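Local coordinates for protein putative tryptophan halogenase (PDB 6Y1W) that is a putative flavin-dependent halogenase, related to the tryptophan halogenases, that probably uses FAD to halogenate an organic substrate, at residues G109-D114 against A118-F123; H122-A127 against G137-E142; S192-A197 against I202-L207. One frame throughout, in Å; residues are numbered along the deposited sequence.

Contact 1: residues G109-D114 against A118-F123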
loop_
_atom_site.group_PDB
_atom_site.type_symbol
_atom_site.label_atom_id
_atom_site.label_comp_id
_atom_site.label_asym_id
_atom_site.label_seq_id
_atom_site.Cartn_x
_atom_site.Cartn_y
_atom_site.Cartn_z
ATOM N N GLY A 109 6.858 -2.850 16.340
ATOM C CA GLY A 109 6.976 -1.432 16.658
ATOM C C GLY A 109 7.828 -0.658 15.660
ATOM O O GLY A 109 7.998 -1.053 14.514
ATOM N N HIS A 110 8.348 0.483 16.115
ATOM C CA HIS A 110 9.112 1.369 15.248
ATOM C C HIS A 110 10.269 1.894 16.072
ATOM O O HIS A 110 10.125 2.132 17.271
ATOM C CB HIS A 110 8.275 2.544 14.720
ATOM C CG HIS A 110 8.918 3.281 13.577
ATOM N ND1 HIS A 110 8.944 2.787 12.284
ATOM C CD2 HIS A 110 9.582 4.465 13.539
ATOM C CE1 HIS A 110 9.589 3.635 11.500
ATOM N NE2 HIS A 110 9.986 4.663 12.238
ATOM N N THR A 111 11.408 2.035 15.451
ATOM C CA THR A 111 12.573 2.516 16.192
ATOM C C THR A 111 12.657 4.019 16.013
ATOM O O THR A 111 12.697 4.498 14.879
ATOM C CB THR A 111 13.837 1.843 15.679
ATOM O OG1 THR A 111 13.654 0.432 15.796
ATOM C CG2 THR A 111 15.076 2.279 16.566
ATOM N N GLY A 112 12.683 4.760 17.124
ATOM C CA GLY A 112 12.914 6.202 17.048
ATOM C C GLY A 112 11.730 6.949 16.457
ATOM O O GLY A 112 10.579 6.505 16.507
ATOM N N THR A 113 12.028 8.102 15.880
ATOM C CA THR A 113 11.045 9.019 15.324
ATOM C C THR A 113 11.488 9.435 13.933
ATOM O O THR A 113 12.653 9.784 13.740
ATOM C CB THR A 113 10.896 10.263 16.186
ATOM O OG1 THR A 113 10.481 9.858 17.490
ATOM C CG2 THR A 113 9.836 11.199 15.583
ATOM N N ASP A 114 10.566 9.389 12.974
ATOM C CA ASP A 114 10.892 9.744 11.599
ATOM C C ASP A 114 10.672 11.225 11.347
ATOM O O ASP A 114 9.924 11.909 12.047
ATOM C CB ASP A 114 10.019 8.972 10.602
ATOM C CG ASP A 114 10.170 7.463 10.691
ATOM O OD1 ASP A 114 11.192 6.932 11.192
ATOM O OD2 ASP A 114 9.254 6.787 10.201
ATOM N N ALA A 118 12.660 11.686 5.884
ATOM C CA ALA A 118 13.690 10.672 6.130
ATOM C C ALA A 118 13.380 9.865 7.381
ATOM O O ALA A 118 13.082 10.450 8.433
ATOM C CB ALA A 118 15.063 11.335 6.317
ATOM N N GLY A 119 13.506 8.548 7.273
ATOM C CA GLY A 119 13.235 7.709 8.425
ATOM C C GLY A 119 14.287 7.890 9.509
ATOM O O GLY A 119 15.394 8.385 9.269
ATOM N N PHE A 120 13.920 7.447 10.726
ATOM C CA PHE A 120 14.787 7.632 11.901
ATOM C C PHE A 120 16.210 7.135 11.673
ATOM O O PHE A 120 17.172 7.696 12.217
ATOM C CB PHE A 120 14.203 6.875 13.108
ATOM C CG PHE A 120 15.139 6.879 14.314
ATOM C CD1 PHE A 120 15.356 8.069 14.970
ATOM C CD2 PHE A 120 15.736 5.700 14.774
ATOM C CE1 PHE A 120 16.205 8.115 16.104
ATOM C CE2 PHE A 120 16.606 5.734 15.892
ATOM C CZ PHE A 120 16.842 6.970 16.541
ATOM N N GLN A 121 16.366 6.045 10.925
ATOM C CA GLN A 121 17.681 5.440 10.784
ATOM C C GLN A 121 18.692 6.393 10.169
ATOM O O GLN A 121 19.891 6.209 10.396
ATOM C CB GLN A 121 17.616 4.131 9.993
ATOM C CG GLN A 121 17.471 4.262 8.471
ATOM C CD GLN A 121 16.036 4.491 8.006
ATOM O OE1 GLN A 121 15.160 4.896 8.778
ATOM N NE2 GLN A 121 15.819 4.336 6.685
ATOM N N HIS A 122 18.244 7.385 9.378
ATOM C CA HIS A 122 19.195 8.346 8.808
ATOM C C HIS A 122 19.789 9.231 9.884
ATOM O O HIS A 122 21.001 9.484 9.872
ATOM C CB HIS A 122 18.514 9.172 7.713
ATOM C CG HIS A 122 18.113 8.329 6.551
ATOM N ND1 HIS A 122 19.036 7.864 5.640
ATOM C CD2 HIS A 122 16.928 7.760 6.219
ATOM C CE1 HIS A 122 18.431 7.084 4.766
ATOM N NE2 HIS A 122 17.149 7.003 5.095
ATOM N N PHE A 123 18.973 9.654 10.857
ATOM C CA PHE A 123 19.498 10.407 11.994
ATOM C C PHE A 123 20.378 9.521 12.853
ATOM O O PHE A 123 21.439 9.958 13.320
ATOM C CB PHE A 123 18.345 11.005 12.797
ATOM C CG PHE A 123 17.503 11.920 11.966
ATOM C CD1 PHE A 123 17.877 13.239 11.776
ATOM C CD2 PHE A 123 16.395 11.425 11.281
ATOM C CE1 PHE A 123 17.141 14.082 10.952
ATOM C CE2 PHE A 123 15.644 12.250 10.463
ATOM C CZ PHE A 123 16.009 13.579 10.286
HETATM O O HOH W 1 12.432 4.402 10.045
#
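Asp114 accepts a hydrogen bond from the backbone N of Phe120, and with it a His-carboxylate hydrogen bond, His110 to Asp114, ties the loop that follows strand 102-107 to the segment leading into helix 120-129. Polar and apolar interactions divide the work.

The polar part converges on Asp114 OD1. The Phe120 N-H reaches Asp114 OD1 at 2.8 Å, from above the carboxylate plane, with an angle of 153° at the hydrogen. From the opposite face comes the imidazole of His110, whose NE2 donates to the same OD1 at 2.8 Å in a nearly straight bond of 172°. This bond lies in the ring plane of His110 and helps to fix the rotation of the carboxylate. Water 1 donates to Asp114 OD1 as well, and to OE1 of Gln121, tying the loop to the helix a second time. So many donors on one oxygen would be expected to stabilise its negative charge.

The apolar part is the Phe120 ring. With CG anti to the backbone N (chi1 173°), the ring swings across the loop, where Thr111 CG2 touches CE2 of Phe120 at 3.8 Å. Phe474, Leu475 and Ile478 of helix 468-486 also pack on the ring. Thr113 O lies at the ring edge, near its plane, 3.4 Å from Phe120 CD1; it is buried here and has no polar partner. Over one face, in a CH-pi contact, Gly112 CA sits 3.5 Å from the centroid of the Phe120 ring.

Contact 2: residues H122-A127 against G137-E142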
loop_
_atom_site.group_PDB
_atom_site.type_symbol
_atom_site.label_atom_id
_atom_site.label_comp_id
_atom_site.label_asym_id
_atom_site.label_seq_id
_atom_site.Cartn_x
_atom_site.Cartn_y
_atom_site.Cartn_z
ATOM N N HIS A 122 18.244 7.385 9.378
ATOM C CA HIS A 122 19.195 8.346 8.808
ATOM C C HIS A 122 19.789 9.231 9.884
ATOM O O HIS A 122 21.001 9.484 9.872
ATOM C CB HIS A 122 18.514 9.172 7.713
ATOM C CG HIS A 122 18.113 8.329 6.551
ATOM N ND1 HIS A 122 19.036 7.864 5.640
ATOM C CD2 HIS A 122 16.928 7.760 6.219
ATOM C CE1 HIS A 122 18.431 7.084 4.766
ATOM N NE2 HIS A 122 17.149 7.003 5.095
ATOM N N PHE A 123 18.973 9.654 10.857
ATOM C CA PHE A 123 19.498 10.407 11.994
ATOM C C PHE A 123 20.378 9.521 12.853
ATOM O O PHE A 123 21.439 9.958 13.320
ATOM C CB PHE A 123 18.345 11.005 12.797
ATOM C CG PHE A 123 17.503 11.920 11.966
ATOM C CD1 PHE A 123 17.877 13.239 11.776
ATOM C CD2 PHE A 123 16.395 11.425 11.281
ATOM C CE1 PHE A 123 17.141 14.082 10.952
ATOM C CE2 PHE A 123 15.644 12.250 10.463
ATOM C CZ PHE A 123 16.009 13.579 10.286
ATOM N N TRP A 124 19.983 8.260 13.037
ATOM C CA TRP A 124 20.825 7.361 13.829
ATOM C C TRP A 124 22.174 7.125 13.156
ATOM O O TRP A 124 23.208 7.119 13.833
ATOM C CB TRP A 124 20.098 6.043 14.081
ATOM C CG TRP A 124 20.876 5.131 14.959
ATOM C CD1 TRP A 124 20.824 5.080 16.327
ATOM C CD2 TRP A 124 21.826 4.136 14.558
ATOM N NE1 TRP A 124 21.683 4.110 16.797
ATOM C CE2 TRP A 124 22.330 3.536 15.739
ATOM C CE3 TRP A 124 22.326 3.710 13.328
ATOM C CZ2 TRP A 124 23.283 2.509 15.719
ATOM C CZ3 TRP A 124 23.274 2.704 13.313
ATOM C CH2 TRP A 124 23.754 2.120 14.499
ATOM N N LEU A 125 22.182 6.942 11.821
ATOM C CA LEU A 125 23.425 6.720 11.080
ATOM C C LEU A 125 24.367 7.922 11.194
ATOM O O LEU A 125 25.580 7.758 11.392
ATOM C CB LEU A 125 23.101 6.426 9.610
ATOM C CG LEU A 125 22.567 4.999 9.358
ATOM C CD1 LEU A 125 21.830 4.878 8.007
ATOM C CD2 LEU A 125 23.664 3.923 9.527
ATOM N N LYS A 126 23.828 9.133 11.058
ATOM C CA LYS A 126 24.645 10.326 11.250
ATOM C C LYS A 126 25.184 10.342 12.665
ATOM O O LYS A 126 26.375 10.607 12.892
ATOM C CB LYS A 126 23.810 11.574 10.973
ATOM C CG LYS A 126 24.433 12.890 11.400
ATOM C CD LYS A 126 25.352 13.438 10.383
ATOM C CE LYS A 126 25.777 14.840 10.795
ATOM N NZ LYS A 126 26.762 15.219 9.754
ATOM N N ALA A 127 24.320 10.027 13.637
ATOM C CA ALA A 127 24.763 10.042 15.026
ATOM C C ALA A 127 25.847 9.010 15.257
ATOM O O ALA A 127 26.786 9.255 16.016
ATOM C CB ALA A 127 23.587 9.802 15.977
ATOM N N GLY A 137 18.861 -0.637 18.974
ATOM C CA GLY A 137 17.730 -1.201 19.715
ATOM C C GLY A 137 17.285 -0.366 20.902
ATOM O O GLY A 137 16.128 -0.463 21.319
ATOM N N ASP A 138 18.174 0.482 21.448
ATOM C CA ASP A 138 17.820 1.317 22.593
ATOM C C ASP A 138 16.722 2.324 22.296
ATOM O O ASP A 138 16.177 2.915 23.234
ATOM C CB ASP A 138 19.038 2.114 23.105
ATOM C CG ASP A 138 20.046 1.223 23.832
ATOM O OD1 ASP A 138 19.797 0.011 23.930
ATOM O OD2 ASP A 138 21.112 1.709 24.280
ATOM N N TYR A 139 16.373 2.529 21.033
ATOM C CA TYR A 139 15.386 3.529 20.652
ATOM C C TYR A 139 14.028 2.924 20.297
ATOM O O TYR A 139 13.191 3.622 19.737
ATOM C CB TYR A 139 15.949 4.377 19.494
ATOM C CG TYR A 139 17.303 4.958 19.875
ATOM C CD1 TYR A 139 17.376 6.108 20.678
ATOM C CD2 TYR A 139 18.489 4.374 19.431
ATOM C CE1 TYR A 139 18.621 6.626 21.050
ATOM C CE2 TYR A 139 19.740 4.904 19.814
ATOM C CZ TYR A 139 19.776 6.036 20.608
ATOM O OH TYR A 139 20.987 6.572 21.022
ATOM N N CYS A 140 13.789 1.659 20.652
ATOM C CA CYS A 140 12.556 0.941 20.316
ATOM C C CYS A 140 11.975 0.295 21.575
ATOM O O CYS A 140 12.621 -0.578 22.177
ATOM C CB CYS A 140 12.842 -0.144 19.279
ATOM S SG CYS A 140 11.359 -1.066 18.849
ATOM N N LEU A 141 10.762 0.702 21.955
ATOM C CA LEU A 141 10.160 0.201 23.200
ATOM C C LEU A 141 9.960 -1.314 23.164
ATOM O O LEU A 141 10.286 -2.025 24.124
ATOM C CB LEU A 141 8.814 0.894 23.442
ATOM C CG LEU A 141 7.993 0.357 24.626
ATOM C CD1 LEU A 141 8.737 0.564 25.952
ATOM C CD2 LEU A 141 6.560 0.951 24.644
ATOM N N GLU A 142 9.382 -1.829 22.078
ATOM C CA GLU A 142 9.112 -3.267 22.057
ATOM C C GLU A 142 10.391 -4.066 22.200
ATOM O O GLU A 142 10.419 -5.119 22.857
ATOM C CB GLU A 142 8.385 -3.654 20.762
ATOM C CG GLU A 142 6.919 -3.249 20.767
ATOM C CD GLU A 142 6.670 -1.790 20.341
ATOM O OE1 GLU A 142 7.612 -0.974 20.187
ATOM O OE2 GLU A 142 5.485 -1.462 20.110
#
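Trp124 meets Tyr139 through the pyrrole side of its indole, and the path there can be followed atom by atom. CB leaves helix 120-129 toward the segment 137-142, and CG stands anti to the backbone N (chi1 -176°), which carries the indole out from the helix to the tyrosine. CD1 and NE1 of Trp124 both come to 3.7 Å from Tyr139 CE2, and CD1 lies 3.9 Å from Tyr139 CD2. Here the tyrosine atom CE2 lies at the edge of the indole, near its plane.

The five-membered ring of Trp124 and the Tyr139 ring form an oblique aromatic pair, centroids 5.5 Å apart and planes at 70°. This small, buried contact bridges helix 120-129 and Tyr139, which follows the 3-10 segment 137-138 and precedes Cys140, the N-cap of helix 141-148. No hydrogen bond crosses it.

Next along the indole, NE1 spends its hydrogen on the carbonyl O of Arg134. Tyr139 OH is hydrogen-bonded to the backbone N of that same residue, so the linker between the helices holds the polar ends of both side chains. His128 stacks on Trp124, and Phe136 and Trp124 pair edge-to-face, while Leu475 of helix 468-486 touches the side chain of Tyr139.

Contact 3: residues S192-A197 against I202-L207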
loop_
_atom_site.group_PDB
_atom_site.type_symbol
_atom_site.label_atom_id
_atom_site.label_comp_id
_atom_site.label_asym_id
_atom_site.label_seq_id
_atom_site.Cartn_x
_atom_site.Cartn_y
_atom_site.Cartn_z
ATOM N N SER A 192 -11.945 -40.588 -1.911
ATOM C CA SER A 192 -11.817 -40.124 -3.286
ATOM C C SER A 192 -12.467 -38.753 -3.438
ATOM O O SER A 192 -13.281 -38.328 -2.609
ATOM C CB SER A 192 -12.416 -41.133 -4.269
ATOM O OG SER A 192 -13.809 -41.264 -4.096
ATOM N N VAL A 193 -12.059 -38.052 -4.497
ATOM C CA VAL A 193 -12.592 -36.748 -4.857
ATOM C C VAL A 193 -13.232 -36.869 -6.231
ATOM O O VAL A 193 -12.573 -37.301 -7.184
ATOM C CB VAL A 193 -11.487 -35.684 -4.861
ATOM C CG1 VAL A 193 -12.064 -34.312 -5.137
ATOM C CG2 VAL A 193 -10.725 -35.721 -3.535
ATOM N N GLN A 194 -14.492 -36.463 -6.342
ATOM C CA GLN A 194 -15.233 -36.530 -7.598
ATOM C C GLN A 194 -15.243 -35.161 -8.247
ATOM O O GLN A 194 -15.439 -34.145 -7.579
ATOM C CB GLN A 194 -16.671 -36.995 -7.377
ATOM C CG GLN A 194 -16.775 -38.301 -6.629
ATOM C CD GLN A 194 -18.167 -38.894 -6.684
ATOM O OE1 GLN A 194 -19.164 -38.180 -6.541
ATOM N NE2 GLN A 194 -18.243 -40.209 -6.865
ATOM N N THR A 195 -15.013 -35.134 -9.550
ATOM C CA THR A 195 -15.004 -33.892 -10.292
ATOM C C THR A 195 -16.125 -33.918 -11.314
ATOM O O THR A 195 -16.622 -34.986 -11.695
ATOM C CB THR A 195 -13.668 -33.645 -10.993
ATOM O OG1 THR A 195 -13.339 -34.776 -11.804
ATOM C CG2 THR A 195 -12.553 -33.413 -9.968
ATOM N N ASP A 196 -16.476 -32.734 -11.791
ATOM C CA ASP A 196 -17.510 -32.614 -12.802
ATOM C C ASP A 196 -16.925 -33.011 -14.146
ATOM O O ASP A 196 -15.806 -32.626 -14.480
ATOM C CB ASP A 196 -18.042 -31.182 -12.863
ATOM C CG ASP A 196 -19.079 -30.978 -13.976
ATOM O OD1 ASP A 196 -20.278 -31.220 -13.730
ATOM O OD2 ASP A 196 -18.695 -30.578 -15.100
ATOM N N ALA A 197 -17.681 -33.805 -14.912
ATOM C CA ALA A 197 -17.137 -34.337 -16.155
ATOM C C ALA A 197 -16.830 -33.234 -17.161
ATOM O O ALA A 197 -15.842 -33.327 -17.897
ATOM C CB ALA A 197 -18.105 -35.358 -16.755
ATOM N N ILE A 202 -14.412 -29.493 -8.702
ATOM C CA ILE A 202 -14.683 -30.504 -7.690
ATOM C C ILE A 202 -16.191 -30.589 -7.463
ATOM O O ILE A 202 -16.870 -29.570 -7.301
ATOM C CB ILE A 202 -13.958 -30.178 -6.382
ATOM C CG1 ILE A 202 -12.461 -30.065 -6.647
ATOM C CG2 ILE A 202 -14.308 -31.247 -5.318
ATOM C CD1 ILE A 202 -11.669 -29.690 -5.448
ATOM N N ALA A 203 -16.721 -31.812 -7.434
ATOM C CA ALA A 203 -18.148 -32.027 -7.194
ATOM C C ALA A 203 -18.468 -32.515 -5.782
ATOM O O ALA A 203 -19.474 -32.091 -5.200
ATOM C CB ALA A 203 -18.709 -33.034 -8.207
ATOM N N ALA A 204 -17.645 -33.392 -5.212
ATOM C CA ALA A 204 -17.960 -33.967 -3.913
ATOM C C ALA A 204 -16.733 -34.671 -3.375
ATOM O O ALA A 204 -15.850 -35.080 -4.135
ATOM C CB ALA A 204 -19.124 -34.967 -3.996
ATOM N N LEU A 205 -16.709 -34.844 -2.060
ATOM C CA LEU A 205 -15.753 -35.740 -1.434
ATOM C C LEU A 205 -16.473 -37.035 -1.090
ATOM O O LEU A 205 -17.682 -37.039 -0.817
ATOM C CB LEU A 205 -15.146 -35.152 -0.158
ATOM C CG LEU A 205 -14.640 -33.711 -0.262
ATOM C CD1 LEU A 205 -14.202 -33.272 1.125
ATOM C CD2 LEU A 205 -13.492 -33.560 -1.278
ATOM N N VAL A 206 -15.744 -38.144 -1.176
ATOM C CA VAL A 206 -16.269 -39.441 -0.770
ATOM C C VAL A 206 -15.383 -39.993 0.332
ATOM O O VAL A 206 -14.175 -40.174 0.125
ATOM C CB VAL A 206 -16.369 -40.422 -1.946
ATOM C CG1 VAL A 206 -17.008 -41.716 -1.448
ATOM C CG2 VAL A 206 -17.208 -39.815 -3.074
ATOM N N LEU A 207 -15.973 -40.244 1.505
ATOM C CA LEU A 207 -15.218 -40.746 2.645
ATOM C C LEU A 207 -15.002 -42.253 2.539
ATOM O O LEU A 207 -15.601 -42.944 1.709
ATOM C CB LEU A 207 -15.926 -40.427 3.966
ATOM C CG LEU A 207 -16.266 -38.945 4.195
ATOM C CD1 LEU A 207 -16.797 -38.715 5.600
ATOM C CD2 LEU A 207 -15.059 -38.056 3.932
#
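Val193 CG1 stands anti to its own backbone nitrogen (chi1 -176°), a torsion that sends this methyl to Ile202 CG2, 3.8 Å away, and leaves CG2 beside Leu205 CD2. Gln194 has CG anti to the carbonyl carbon instead (chi1 -54°) and an extended chain beyond it, which lays its amide across Val206, with CD 3.8 Å from Val206 CG2. These groups belong to a beta hairpin, strands 184-195 and 202-207, interrupted by a classic beta bulge. The hairpin lies in a mixed sheet with strand 212-214 at its edge and strand 18-22 further in, consistent with a Rossmann-type FAD domain.

The strands run antiparallel at 153°. Ser192 and Val206 form a hydrogen-bonded pair with bonds in both directions; Val193 and Leu205 form the non-hydrogen-bonded pair that follows, and Gln194 N then donates to Ala204 O in a nearly straight bond. The extra residue is on strand 202-207: Ala203 and Ala204 together face Gln194, and Thr195 pairs with Ile202.

On the sheet face carrying Val193 and Leu205, the two side chains lie side by side, and both touch Leu228 of helix 227-232. The other face carries Ser192, Gln194, Ala204 and Val206; there Ser192 OG comes to 3.4 Å from Val206 CB, and Gln194 OE1 accepts a hydrogen bond from Arg212 NE on the next strand.

The bulge itself is fastened by one acceptor, Gln194 O, which takes a hydrogen bond from Ala203 N at 2.7 Å and a weak one from Ala204 N at 3.3 Å.

In the fold
Contacts 1 and 2 are neighbours, their centres about 6 Å apart, and contact 2 begins on the segment where contact 1 ends. Both use helix 120-129 and share His122 and Phe123, and Gly112 N lies 2.9 Å from Tyr139 O, a probable hydrogen bond between them. Helix 468-486 packs on both, bringing a late part of the chain against this early region. Contact 3 comes later in sequence and lies on the opposite side of the chain's centre, about 54 Å from contact 1 and about 57 Å from contact 2 between centres. It belongs to the mixed sheet containing strand 18-22, which leads into the predicted FAD site, whereas contacts 1 and 2 lie away from the predicted FAD and substrate sites.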